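Local coordinates for conserved exported protein (Bacteroides fragilis, PDB 3CLW) that is of unknown function but probably hydrolyses O-glycosidic bonds, as a family 30 glycoside hydrolase with a TIM-barrel domain, at residues M210-D215 with L265-L270; Y313-K318 with G335-R340. One frame throughout, in Å; residues are numbered along the deposited sequence.

Interaction 1. Residues M210-D215 with L265-L270; sequences MVEELD and LKFKNL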
loop_
_atom_site.group_PDB
_atom_site.type_symbol
_atom_site.label_atom_id
_atom_site.label_comp_id
_atom_site.label_asym_id
_atom_site.label_seq_id
_atom_site.Cartn_x
_atom_site.Cartn_y
_atom_site.Cartn_z
ATOM N N MET A 210 -12.914 18.428 -0.007
ATOM C CA MET A 210 -12.267 17.766 -1.109
ATOM C C MET A 210 -13.150 16.621 -1.596
ATOM O O MET A 210 -13.374 16.468 -2.791
ATOM C CB MET A 210 -10.844 17.320 -0.740
ATOM C CG MET A 210 -9.739 18.443 -0.921
ATOM S SD MET A 210 -9.872 19.438 -2.449
ATOM C CE MET A 210 -9.872 18.082 -3.655
ATOM N N VAL A 211 -13.712 15.849 -0.674
ATOM C CA VAL A 211 -14.630 14.786 -1.082
ATOM C C VAL A 211 -15.837 15.356 -1.843
ATOM O O VAL A 211 -16.184 14.886 -2.912
ATOM C CB VAL A 211 -15.072 13.906 0.101
ATOM C CG1 VAL A 211 -16.124 12.899 -0.354
ATOM C CG2 VAL A 211 -13.875 13.179 0.677
ATOM N N GLU A 212 -16.427 16.407 -1.298
ATOM C CA GLU A 212 -17.589 17.029 -1.879
ATOM C C GLU A 212 -17.280 17.522 -3.292
ATOM O O GLU A 212 -18.027 17.230 -4.235
ATOM C CB GLU A 212 -18.047 18.171 -0.962
ATOM C CG GLU A 212 -19.165 19.052 -1.477
ATOM C CD GLU A 212 -19.642 20.041 -0.372
ATOM O OE1 GLU A 212 -18.808 20.817 0.198
ATOM O OE2 GLU A 212 -20.849 19.996 -0.048
ATOM N N GLU A 213 -16.173 18.250 -3.447
ATOM C CA GLU A 213 -15.814 18.778 -4.763
ATOM C C GLU A 213 -15.411 17.686 -5.780
ATOM O O GLU A 213 -15.781 17.751 -6.975
ATOM C CB GLU A 213 -14.728 19.852 -4.636
ATOM C CG GLU A 213 -15.152 21.083 -3.841
ATOM C CD GLU A 213 -16.394 21.799 -4.394
ATOM O OE1 GLU A 213 -16.655 21.791 -5.616
ATOM O OE2 GLU A 213 -17.119 22.407 -3.581
ATOM N N LEU A 214 -14.652 16.692 -5.317
ATOM C CA LEU A 214 -14.293 15.552 -6.195
ATOM C C LEU A 214 -15.548 14.816 -6.635
ATOM O O LEU A 214 -15.703 14.489 -7.790
ATOM C CB LEU A 214 -13.342 14.591 -5.490
ATOM C CG LEU A 214 -11.869 14.968 -5.621
ATOM C CD1 LEU A 214 -11.102 14.260 -4.530
ATOM C CD2 LEU A 214 -11.349 14.597 -7.041
ATOM N N ASP A 215 -16.451 14.571 -5.697
ATOM C CA ASP A 215 -17.729 13.927 -6.003
ATOM C C ASP A 215 -18.435 14.633 -7.153
ATOM O O ASP A 215 -18.828 14.006 -8.111
ATOM C CB ASP A 215 -18.607 13.883 -4.763
ATOM C CG ASP A 215 -19.930 13.186 -5.012
ATOM O OD1 ASP A 215 -19.949 11.935 -5.106
ATOM O OD2 ASP A 215 -20.956 13.904 -5.099
ATOM N N LEU A 265 -20.426 9.600 3.816
ATOM C CA LEU A 265 -21.080 8.369 3.357
ATOM C C LEU A 265 -22.097 8.624 2.245
ATOM O O LEU A 265 -22.273 7.792 1.367
ATOM C CB LEU A 265 -21.742 7.625 4.539
ATOM C CG LEU A 265 -20.859 6.978 5.635
ATOM C CD1 LEU A 265 -21.744 6.272 6.675
ATOM C CD2 LEU A 265 -19.777 5.997 5.079
ATOM N N LYS A 266 -22.710 9.801 2.273
ATOM C CA LYS A 266 -23.719 10.232 1.310
ATOM C C LYS A 266 -23.209 10.475 -0.110
ATOM O O LYS A 266 -23.993 10.481 -1.063
ATOM C CB LYS A 266 -24.363 11.526 1.808
ATOM C CG LYS A 266 -23.377 12.712 1.952
ATOM C CD LYS A 266 -24.005 13.837 2.790
ATOM C CE LYS A 266 -23.087 15.055 2.870
ATOM N NZ LYS A 266 -23.587 16.163 3.765
ATOM N N PHE A 267 -21.912 10.744 -0.254
ATOM C CA PHE A 267 -21.366 11.081 -1.555
ATOM C C PHE A 267 -21.308 9.852 -2.448
ATOM O O PHE A 267 -20.712 8.844 -2.095
ATOM C CB PHE A 267 -20.026 11.774 -1.411
ATOM C CG PHE A 267 -20.128 13.146 -0.783
ATOM C CD1 PHE A 267 -20.725 14.209 -1.474
ATOM C CD2 PHE A 267 -19.671 13.369 0.503
ATOM C CE1 PHE A 267 -20.835 15.481 -0.886
ATOM C CE2 PHE A 267 -19.769 14.643 1.083
ATOM C CZ PHE A 267 -20.345 15.689 0.383
ATOM N N LYS A 268 -22.010 9.952 -3.568
ATOM C CA LYS A 268 -22.143 8.908 -4.600
ATOM C C LYS A 268 -20.781 8.346 -5.063
ATOM O O LYS A 268 -20.638 7.149 -5.290
ATOM C CB LYS A 268 -22.877 9.545 -5.790
ATOM C CG LYS A 268 -23.183 8.666 -6.987
ATOM C CD LYS A 268 -23.471 9.531 -8.237
ATOM C CE LYS A 268 -23.751 8.653 -9.501
ATOM N NZ LYS A 268 -23.550 9.360 -10.862
ATOM N N ASN A 269 -19.788 9.217 -5.212
ATOM C CA ASN A 269 -18.523 8.803 -5.841
ATOM C C ASN A 269 -17.425 8.491 -4.840
ATOM O O ASN A 269 -16.264 8.300 -5.222
ATOM C CB ASN A 269 -18.064 9.828 -6.882
ATOM C CG ASN A 269 -19.039 9.959 -8.010
ATOM O OD1 ASN A 269 -19.403 8.960 -8.627
ATOM N ND2 ASN A 269 -19.466 11.187 -8.301
ATOM N N LEU A 270 -17.808 8.443 -3.561
ATOM C CA LEU A 270 -16.905 8.011 -2.502
ATOM C C LEU A 270 -16.642 6.528 -2.660
ATOM O O LEU A 270 -17.581 5.744 -2.833
ATOM C CB LEU A 270 -17.516 8.241 -1.125
ATOM C CG LEU A 270 -16.618 7.903 0.092
ATOM C CD1 LEU A 270 -15.587 8.993 0.408
ATOM C CD2 LEU A 270 -17.486 7.565 1.347
HETATM O O HOH W 1 -23.339 12.520 -4.160
#
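F267 lays its ring against one flank of the helix that carries V211, E212 and D215. CA of E212 sits over a face of this ring, 4.1 Å from the centroid, in a CH-pi contact. CB of E212 comes 3.6 Å from F267 CZ, while the rest of the glutamate chain runs on extended. V211 meets the ring obliquely, with CG1 3.7 Å from F267 CD2. OD2 of D215 lies at the ring edge, near its plane. Y208, one turn back on the same helix, adds an edge-to-face ring contact to F267.

F267 also opens a type I beta turn that ends at L270. Within the turn, the N of K268 is bridged to D215 OD2 by a water that donates to the carboxylate and accepts from the amide. N269 brings the direct bonds. N269 N donates to D215 OD1 at 2.7 Å, nearly in line with the C-O bond. The aspartate reaches the turn because its CG stands anti to its own backbone N (chi1 -178°). The N269 side chain turns back to the helix, and ND2 donates to D215 O at 2.9 Å with a bent N-H...O angle of 136°. The same amide nitrogen bonds S219 OG one turn further along. L270 closes the segment with an apolar touch, CD1 to V211 CG1 at 4.0 Å.

The contact joins helix 204-221 of the TIM-barrel domain to the loop leading into strand 270-276. D215 is bonded to the turn through both carboxylate oxygens, one directly and one through water, and through its main-chain O. This should fix the rotation of the carboxylate, and the N269 N-H, with the donating water, would probably favour its charged form.

Interaction 2. Residues Y313-K318 with G335-R340; sequences YCILEK and GLYVAR
Y337 and E317 reach toward each other from opposite directions and meet through a hydrogen bond. The Y337 hydroxyl donates to E317 OE2, but the modelled 2.4 Å between Y337 OH and E317 OE2 is so short that the exact geometry of this bond is doubtful. E317 OE2 accepts a second bond from Y313 OH, at 2.8 Å. That hydroxyl comes from the syn side of the carboxylate, 32° out of its plane. Both tyrosine hydroxyls thus address E317 OE2. The glutamate chain is bent at chi2 (-92°), which folds the carboxylate back along its own segment. Its other oxygen, OE1, takes a weak bond from L316 N.

The loop 313-318 follows strand 307-310 of the barrel, and helix 328-347 returns the chain to strand 353-356, in the strand-loop-helix order of a TIM barrel.

The two tyrosine side chains cross at about a right angle, and Y313 OH lies in the plane of the Y337 ring at its edge, 3.3 Å from CE1.

Apolar contacts fill the side toward V338. V338 CG2 lies 3.6 Å from I315 CD1 and meets the edge of the Y313 ring at CE2. M392 of helix 391-400 touches both I315 and V338.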
loop_
_atom_site.group_PDB
_atom_site.type_symbol
_atom_site.label_atom_id
_atom_site.label_comp_id
_atom_site.label_asym_id
_atom_site.label_seq_id
_atom_site.Cartn_x
_atom_site.Cartn_y
_atom_site.Cartn_z
ATOM N N TYR A 313 3.079 1.756 3.727
ATOM C CA TYR A 313 4.059 1.370 4.733
ATOM C C TYR A 313 5.460 1.225 4.134
ATOM O O TYR A 313 5.611 0.840 2.978
ATOM C CB TYR A 313 3.683 0.043 5.408
ATOM C CG TYR A 313 4.666 -0.329 6.497
ATOM C CD1 TYR A 313 4.742 0.432 7.689
ATOM C CD2 TYR A 313 5.581 -1.388 6.314
ATOM C CE1 TYR A 313 5.656 0.120 8.673
ATOM C CE2 TYR A 313 6.497 -1.714 7.287
ATOM C CZ TYR A 313 6.540 -0.965 8.462
ATOM O OH TYR A 313 7.462 -1.300 9.433
ATOM N N CYS A 314 6.471 1.520 4.946
ATOM C CA CYS A 314 7.858 1.063 4.716
ATOM C C CYS A 314 8.556 1.005 6.081
ATOM O O CYS A 314 8.052 1.589 7.055
ATOM C CB CYS A 314 8.606 1.979 3.747
ATOM S SG CYS A 314 8.882 3.634 4.346
ATOM N N ILE A 315 9.689 0.298 6.168
ATOM C CA ILE A 315 10.471 0.237 7.407
ATOM C C ILE A 315 11.000 1.617 7.723
ATOM O O ILE A 315 11.821 2.176 6.990
ATOM C CB ILE A 315 11.671 -0.733 7.335
ATOM C CG1 ILE A 315 11.248 -2.122 6.872
ATOM C CG2 ILE A 315 12.391 -0.784 8.692
ATOM C CD1 ILE A 315 10.327 -2.882 7.804
ATOM N N LEU A 316 10.514 2.162 8.826
ATOM C CA LEU A 316 10.818 3.521 9.236
ATOM C C LEU A 316 11.195 3.503 10.699
ATOM O O LEU A 316 12.078 4.242 11.115
ATOM C CB LEU A 316 9.586 4.394 9.049
ATOM C CG LEU A 316 9.757 5.825 8.594
ATOM C CD1 LEU A 316 10.606 5.886 7.327
ATOM C CD2 LEU A 316 8.372 6.417 8.362
ATOM N N GLU A 317 10.526 2.648 11.464
ATOM C CA GLU A 317 10.779 2.546 12.887
ATOM C C GLU A 317 12.032 1.740 13.193
ATOM O O GLU A 317 12.622 1.094 12.323
ATOM C CB GLU A 317 9.598 1.922 13.621
ATOM C CG GLU A 317 9.371 0.460 13.293
ATOM C CD GLU A 317 8.401 0.255 12.136
ATOM O OE1 GLU A 317 8.384 1.063 11.173
ATOM O OE2 GLU A 317 7.645 -0.734 12.207
ATOM N N LYS A 318 12.404 1.786 14.465
ATOM C CA LYS A 318 13.587 1.123 14.976
ATOM C C LYS A 318 13.174 0.332 16.202
ATOM O O LYS A 318 12.380 0.800 17.011
ATOM C CB LYS A 318 14.653 2.151 15.351
ATOM C CG LYS A 318 15.169 2.984 14.198
ATOM C CD LYS A 318 16.435 3.700 14.629
ATOM C CE LYS A 318 16.993 4.602 13.545
ATOM N NZ LYS A 318 18.176 3.993 12.866
ATOM N N GLY A 335 11.698 -9.199 6.264
ATOM C CA GLY A 335 10.659 -9.895 5.527
ATOM C C GLY A 335 9.530 -10.455 6.403
ATOM O O GLY A 335 8.353 -10.316 6.078
ATOM N N LEU A 336 9.890 -11.101 7.515
ATOM C CA LEU A 336 8.892 -11.633 8.448
ATOM C C LEU A 336 8.198 -10.547 9.272
ATOM O O LEU A 336 7.027 -10.681 9.561
ATOM C CB LEU A 336 9.506 -12.668 9.385
ATOM C CG LEU A 336 10.044 -13.971 8.799
ATOM C CD1 LEU A 336 11.048 -14.553 9.772
ATOM C CD2 LEU A 336 8.942 -14.970 8.499
ATOM N N TYR A 337 8.906 -9.477 9.637
ATOM C CA TYR A 337 8.302 -8.350 10.359
ATOM C C TYR A 337 7.139 -7.738 9.560
ATOM O O TYR A 337 6.062 -7.435 10.114
ATOM C CB TYR A 337 9.368 -7.304 10.634
ATOM C CG TYR A 337 8.945 -6.084 11.437
ATOM C CD1 TYR A 337 8.526 -4.921 10.799
ATOM C CD2 TYR A 337 9.028 -6.076 12.847
ATOM C CE1 TYR A 337 8.170 -3.801 11.504
ATOM C CE2 TYR A 337 8.693 -4.934 13.583
ATOM C CZ TYR A 337 8.251 -3.798 12.897
ATOM O OH TYR A 337 7.909 -2.653 13.590
ATOM N N VAL A 338 7.354 -7.586 8.252
ATOM C CA VAL A 338 6.367 -6.968 7.389
ATOM C C VAL A 338 5.278 -7.963 7.069
ATOM O O VAL A 338 4.128 -7.597 7.047
ATOM C CB VAL A 338 6.983 -6.375 6.099
ATOM C CG1 VAL A 338 5.917 -5.755 5.231
ATOM C CG2 VAL A 338 8.023 -5.325 6.429
ATOM N N ALA A 339 5.634 -9.224 6.830
ATOM C CA ALA A 339 4.616 -10.256 6.635
ATOM C C ALA A 339 3.633 -10.321 7.827
ATOM O O ALA A 339 2.486 -10.649 7.660
ATOM C CB ALA A 339 5.242 -11.595 6.383
ATOM N N ARG A 340 4.114 -10.018 9.024
ATOM C CA ARG A 340 3.277 -9.984 10.232
ATOM C C ARG A 340 2.299 -8.796 10.208
ATOM O O ARG A 340 1.119 -8.949 10.550
ATOM C CB ARG A 340 4.162 -9.910 11.489
ATOM C CG ARG A 340 3.346 -9.718 12.782
ATOM C CD ARG A 340 4.169 -9.988 14.025
ATOM N NE ARG A 340 5.139 -8.928 14.246
ATOM C CZ ARG A 340 5.873 -8.840 15.345
ATOM N NH1 ARG A 340 5.745 -9.763 16.308
ATOM N NH2 ARG A 340 6.724 -7.838 15.496
#

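In the fold
After the earlier strands and helices, the chain enters helix 204-221, passes strand 226-232 and helix 251-256, and comes back against helix 204-221 in the loop before strand 270-276. Interaction 1 closes this loop of 49 intervening residues, tying that helix to the loop entering the strand. The chain then runs through strand 270-276, helix 285-300 and strand 307-310. Interaction 2 closes a shorter loop of 16 residues and ties helix 328-347 to the loop leaving strand 307-310. The two follow in series and neither nest nor cross. The centres of interactions 1 and 2 are about 33 Å apart, on opposite sides of the chain's centre. Both belong to the TIM-barrel part of the chain.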